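Local coordinates for protein thiosulfate sulfurtransferase (Pseudomonas aeruginosa, PDB 1YT8) that probably transfers sulfur from thiosulfate to cyanide, as a sulfurtransferase built from repeated rhodanese-like domains, at residues A[430-444]-A[454-466]. Residues are numbered along the deposited sequence; the frame is centred on the assembly and turned at random.
Sequences AERYVLTCGSSLLAR and SGKPVFLLDGGTS
Leu460 fills the tight side of this contact by splitting its two methyls. CD1 presses on Ala443 CB at 3.6 Å, while CD2 lies over one face of the Arg444 guanidinium, offset toward the rim and 3.5 Å above its plane. With CG anti to the backbone N (chi1 179°), the end of the Leu460 chain reaches the first turn of helix 441-454; Arg444 is bent at chi3, and its NH1 bonds to Pro374 O. On the same sheet face Val458 CG1 meets Leu435 CG, and Val450 of the helix closes over both residues. Beneath them, strands 432-436 and 458-461 run parallel, tied by four backbone bonds; the one from Leu461 N to Leu435 O is almost straight at 176°. With helix 441-454 between them they make a beta-alpha-beta unit, two neighbouring strands of the five-stranded parallel sheet in this rhodanese-like domain. Beyond the strands, the loop after 432-436 meets the start of helix 464-470. Cys437 O accepts from Thr465 N at 2.9 Å, and Gly438 O takes both Ser466 N and Ser466 OG, which approach from opposite faces of its carbonyl plane. Thr436 OG1, anti to the backbone N at chi1 -170°, shares a 3.1 Å hydrogen bond with Thr465 OG1. Gly464 CA packs against the Cys437 carbonyl, a CA-H...O contact of 3.4 Å to Cys437 O. Packing is looser on the solvent side, where a water links Ser440 OG to Gly463 N, and at the other end, where Pro457 is exposed. Tyr433 is the buried residue at that end: Lys456 CB sits in plane at its ring edge and Ala430 CB over one face, while the bent Lys456 chain brings CE to 3.3 Å from Ala430 O.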
# COMPACT_ATOMS: atom_id res chain seq x y z
N ALA A 430 -28.00 8.53 23.52
CA ALA A 430 -27.85 9.93 23.20
C ALA A 430 -29.16 10.43 22.61
O ALA A 430 -30.00 9.64 22.18
CB ALA A 430 -26.73 10.13 22.19
N GLU A 431 -29.35 11.75 22.61
CA GLU A 431 -30.57 12.32 22.06
C GLU A 431 -30.37 12.49 20.56
O GLU A 431 -31.33 12.53 19.79
CB GLU A 431 -30.87 13.67 22.73
CG GLU A 431 -31.03 13.55 24.24
CD GLU A 431 -31.69 14.76 24.88
OE1 GLU A 431 -31.15 15.88 24.75
OE2 GLU A 431 -32.75 14.59 25.52
N ARG A 432 -29.10 12.57 20.15
CA ARG A 432 -28.76 12.74 18.74
C ARG A 432 -27.28 12.45 18.51
O ARG A 432 -26.45 12.68 19.38
CB ARG A 432 -29.08 14.17 18.31
CG ARG A 432 -28.46 15.23 19.21
CD ARG A 432 -29.13 16.58 19.06
NE ARG A 432 -28.55 17.58 19.96
CZ ARG A 432 -29.02 18.81 20.12
NH1 ARG A 432 -30.09 19.21 19.45
NH2 ARG A 432 -28.42 19.65 20.96
N TYR A 433 -26.97 11.94 17.32
CA TYR A 433 -25.60 11.61 16.96
C TYR A 433 -25.13 12.48 15.81
O TYR A 433 -25.90 12.81 14.91
CB TYR A 433 -25.50 10.15 16.51
CG TYR A 433 -25.72 9.13 17.59
CD1 TYR A 433 -24.65 8.62 18.34
CD2 TYR A 433 -27.00 8.64 17.86
CE1 TYR A 433 -24.86 7.65 19.32
CE2 TYR A 433 -27.22 7.68 18.83
CZ TYR A 433 -26.15 7.19 19.56
OH TYR A 433 -26.37 6.24 20.52
N VAL A 434 -23.85 12.84 15.85
CA VAL A 434 -23.24 13.63 14.79
C VAL A 434 -21.99 12.85 14.40
O VAL A 434 -21.13 12.58 15.24
CB VAL A 434 -22.84 15.04 15.27
CG1 VAL A 434 -22.13 15.78 14.14
CG2 VAL A 434 -24.09 15.81 15.70
N LEU A 435 -21.89 12.47 13.13
CA LEU A 435 -20.75 11.69 12.66
C LEU A 435 -19.73 12.55 11.93
O LEU A 435 -20.08 13.47 11.20
CB LEU A 435 -21.24 10.57 11.74
CG LEU A 435 -22.52 9.84 12.16
CD1 LEU A 435 -22.76 8.68 11.19
CD2 LEU A 435 -22.41 9.32 13.59
N THR A 436 -18.45 12.24 12.12
CA THR A 436 -17.39 13.00 11.47
C THR A 436 -16.20 12.11 11.12
O THR A 436 -16.14 10.94 11.50
CB THR A 436 -16.89 14.16 12.37
OG1 THR A 436 -16.03 15.02 11.61
CG2 THR A 436 -16.12 13.61 13.57
N CYS A 437 -15.28 12.69 10.38
CA CYS A 437 -14.03 12.05 9.99
C CYS A 437 -13.26 13.19 9.34
O CYS A 437 -13.70 14.34 9.41
CB CYS A 437 -14.24 10.88 9.01
SG CYS A 437 -14.88 11.29 7.37
N GLY A 438 -12.12 12.90 8.73
CA GLY A 438 -11.34 13.96 8.11
C GLY A 438 -12.12 14.95 7.28
O GLY A 438 -12.06 16.16 7.51
N SER A 439 -12.88 14.44 6.31
CA SER A 439 -13.65 15.29 5.41
C SER A 439 -15.16 15.02 5.43
O SER A 439 -15.91 15.72 4.76
CB SER A 439 -13.15 15.08 3.99
OG SER A 439 -13.38 13.74 3.58
N SER A 440 -15.56 14.00 6.18
CA SER A 440 -16.96 13.56 6.32
C SER A 440 -17.30 12.45 5.32
O SER A 440 -18.40 11.90 5.35
CB SER A 440 -17.95 14.72 6.13
OG SER A 440 -18.17 15.01 4.76
N LEU A 441 -16.35 12.12 4.46
CA LEU A 441 -16.58 11.08 3.45
C LEU A 441 -16.92 9.71 4.02
O LEU A 441 -17.94 9.12 3.66
CB LEU A 441 -15.37 10.96 2.52
CG LEU A 441 -15.53 9.90 1.43
CD1 LEU A 441 -16.78 10.17 0.61
CD2 LEU A 441 -14.30 9.89 0.53
N LEU A 442 -16.06 9.19 4.89
CA LEU A 442 -16.31 7.88 5.46
C LEU A 442 -17.51 7.88 6.40
O LEU A 442 -18.28 6.93 6.43
CB LEU A 442 -15.08 7.36 6.21
CG LEU A 442 -15.28 6.00 6.88
CD1 LEU A 442 -15.96 5.02 5.92
CD2 LEU A 442 -13.93 5.45 7.35
N ALA A 443 -17.66 8.96 7.16
CA ALA A 443 -18.77 9.07 8.10
C ALA A 443 -20.13 9.03 7.40
O ALA A 443 -21.10 8.50 7.95
CB ALA A 443 -18.64 10.36 8.92
N ARG A 444 -20.19 9.58 6.19
CA ARG A 444 -21.42 9.60 5.41
C ARG A 444 -21.94 8.19 5.13
O ARG A 444 -23.14 7.93 5.16
CB ARG A 444 -21.21 10.35 4.08
CG ARG A 444 -22.45 10.39 3.18
CD ARG A 444 -22.17 11.12 1.87
NE ARG A 444 -22.07 12.57 2.01
CZ ARG A 444 -23.12 13.39 2.10
NH1 ARG A 444 -24.36 12.91 2.06
NH2 ARG A 444 -22.92 14.70 2.23
N SER A 454 -29.27 2.68 16.49
CA SER A 454 -29.72 3.54 17.59
C SER A 454 -31.18 3.96 17.58
O SER A 454 -31.77 4.17 18.64
CB SER A 454 -28.87 4.81 17.65
OG SER A 454 -29.17 5.68 16.58
N GLY A 455 -31.76 4.10 16.39
CA GLY A 455 -33.14 4.53 16.30
C GLY A 455 -33.24 5.98 16.75
O GLY A 455 -34.31 6.45 17.13
N LYS A 456 -32.11 6.68 16.70
CA LYS A 456 -32.04 8.08 17.11
C LYS A 456 -31.70 8.99 15.92
O LYS A 456 -31.30 8.52 14.86
CB LYS A 456 -30.96 8.26 18.18
CG LYS A 456 -31.21 7.53 19.49
CD LYS A 456 -32.40 8.14 20.24
CE LYS A 456 -32.55 7.55 21.63
NZ LYS A 456 -32.75 6.07 21.58
N PRO A 457 -31.88 10.31 16.09
CA PRO A 457 -31.58 11.27 15.02
C PRO A 457 -30.07 11.23 14.75
O PRO A 457 -29.27 11.30 15.69
CB PRO A 457 -32.02 12.61 15.61
CG PRO A 457 -33.10 12.23 16.57
CD PRO A 457 -32.52 11.00 17.23
N VAL A 458 -29.69 11.12 13.48
CA VAL A 458 -28.27 11.07 13.13
C VAL A 458 -27.95 12.13 12.09
O VAL A 458 -28.68 12.29 11.11
CB VAL A 458 -27.86 9.68 12.58
CG1 VAL A 458 -26.37 9.66 12.26
CG2 VAL A 458 -28.18 8.60 13.60
N PHE A 459 -26.86 12.86 12.31
CA PHE A 459 -26.43 13.93 11.41
C PHE A 459 -24.97 13.76 10.99
O PHE A 459 -24.18 13.11 11.68
CB PHE A 459 -26.58 15.28 12.10
CG PHE A 459 -28.01 15.68 12.33
CD1 PHE A 459 -28.66 16.54 11.45
CD2 PHE A 459 -28.71 15.16 13.41
CE1 PHE A 459 -29.99 16.89 11.65
CE2 PHE A 459 -30.05 15.50 13.62
CZ PHE A 459 -30.69 16.36 12.74
N LEU A 460 -24.63 14.38 9.86
CA LEU A 460 -23.28 14.34 9.33
C LEU A 460 -22.68 15.74 9.44
O LEU A 460 -23.29 16.72 9.01
CB LEU A 460 -23.29 13.92 7.86
CG LEU A 460 -21.93 13.86 7.15
CD1 LEU A 460 -21.10 12.74 7.77
CD2 LEU A 460 -22.13 13.62 5.65
N LEU A 461 -21.49 15.84 10.03
CA LEU A 461 -20.83 17.13 10.15
C LEU A 461 -20.40 17.58 8.76
O LEU A 461 -19.59 16.91 8.11
CB LEU A 461 -19.62 17.02 11.08
CG LEU A 461 -18.84 18.32 11.32
CD1 LEU A 461 -19.77 19.37 11.90
CD2 LEU A 461 -17.68 18.05 12.28
N ASP A 462 -20.94 18.71 8.32
CA ASP A 462 -20.64 19.27 7.00
C ASP A 462 -19.15 19.60 6.89
O ASP A 462 -18.67 20.53 7.53
CB ASP A 462 -21.45 20.55 6.79
CG ASP A 462 -21.68 20.86 5.32
OD1 ASP A 462 -20.77 20.62 4.49
OD2 ASP A 462 -22.77 21.37 4.99
N GLY A 463 -18.42 18.83 6.08
CA GLY A 463 -17.00 19.08 5.91
C GLY A 463 -16.10 18.36 6.90
O GLY A 463 -14.87 18.49 6.84
N GLY A 464 -16.70 17.60 7.80
CA GLY A 464 -15.92 16.85 8.78
C GLY A 464 -15.07 17.68 9.72
O GLY A 464 -15.23 18.89 9.84
N THR A 465 -14.13 17.00 10.39
CA THR A 465 -13.25 17.64 11.35
C THR A 465 -12.41 18.75 10.72
O THR A 465 -12.07 19.73 11.39
CB THR A 465 -12.34 16.60 12.02
OG1 THR A 465 -13.15 15.57 12.60
CG2 THR A 465 -11.49 17.24 13.11
N SER A 466 -12.07 18.61 9.44
CA SER A 466 -11.29 19.62 8.76
C SER A 466 -12.04 20.95 8.73
O SER A 466 -11.44 22.02 8.89
CB SER A 466 -10.97 19.18 7.33
OG SER A 466 -9.99 18.16 7.33
O HOH W 1 -20.19 17.38 4.11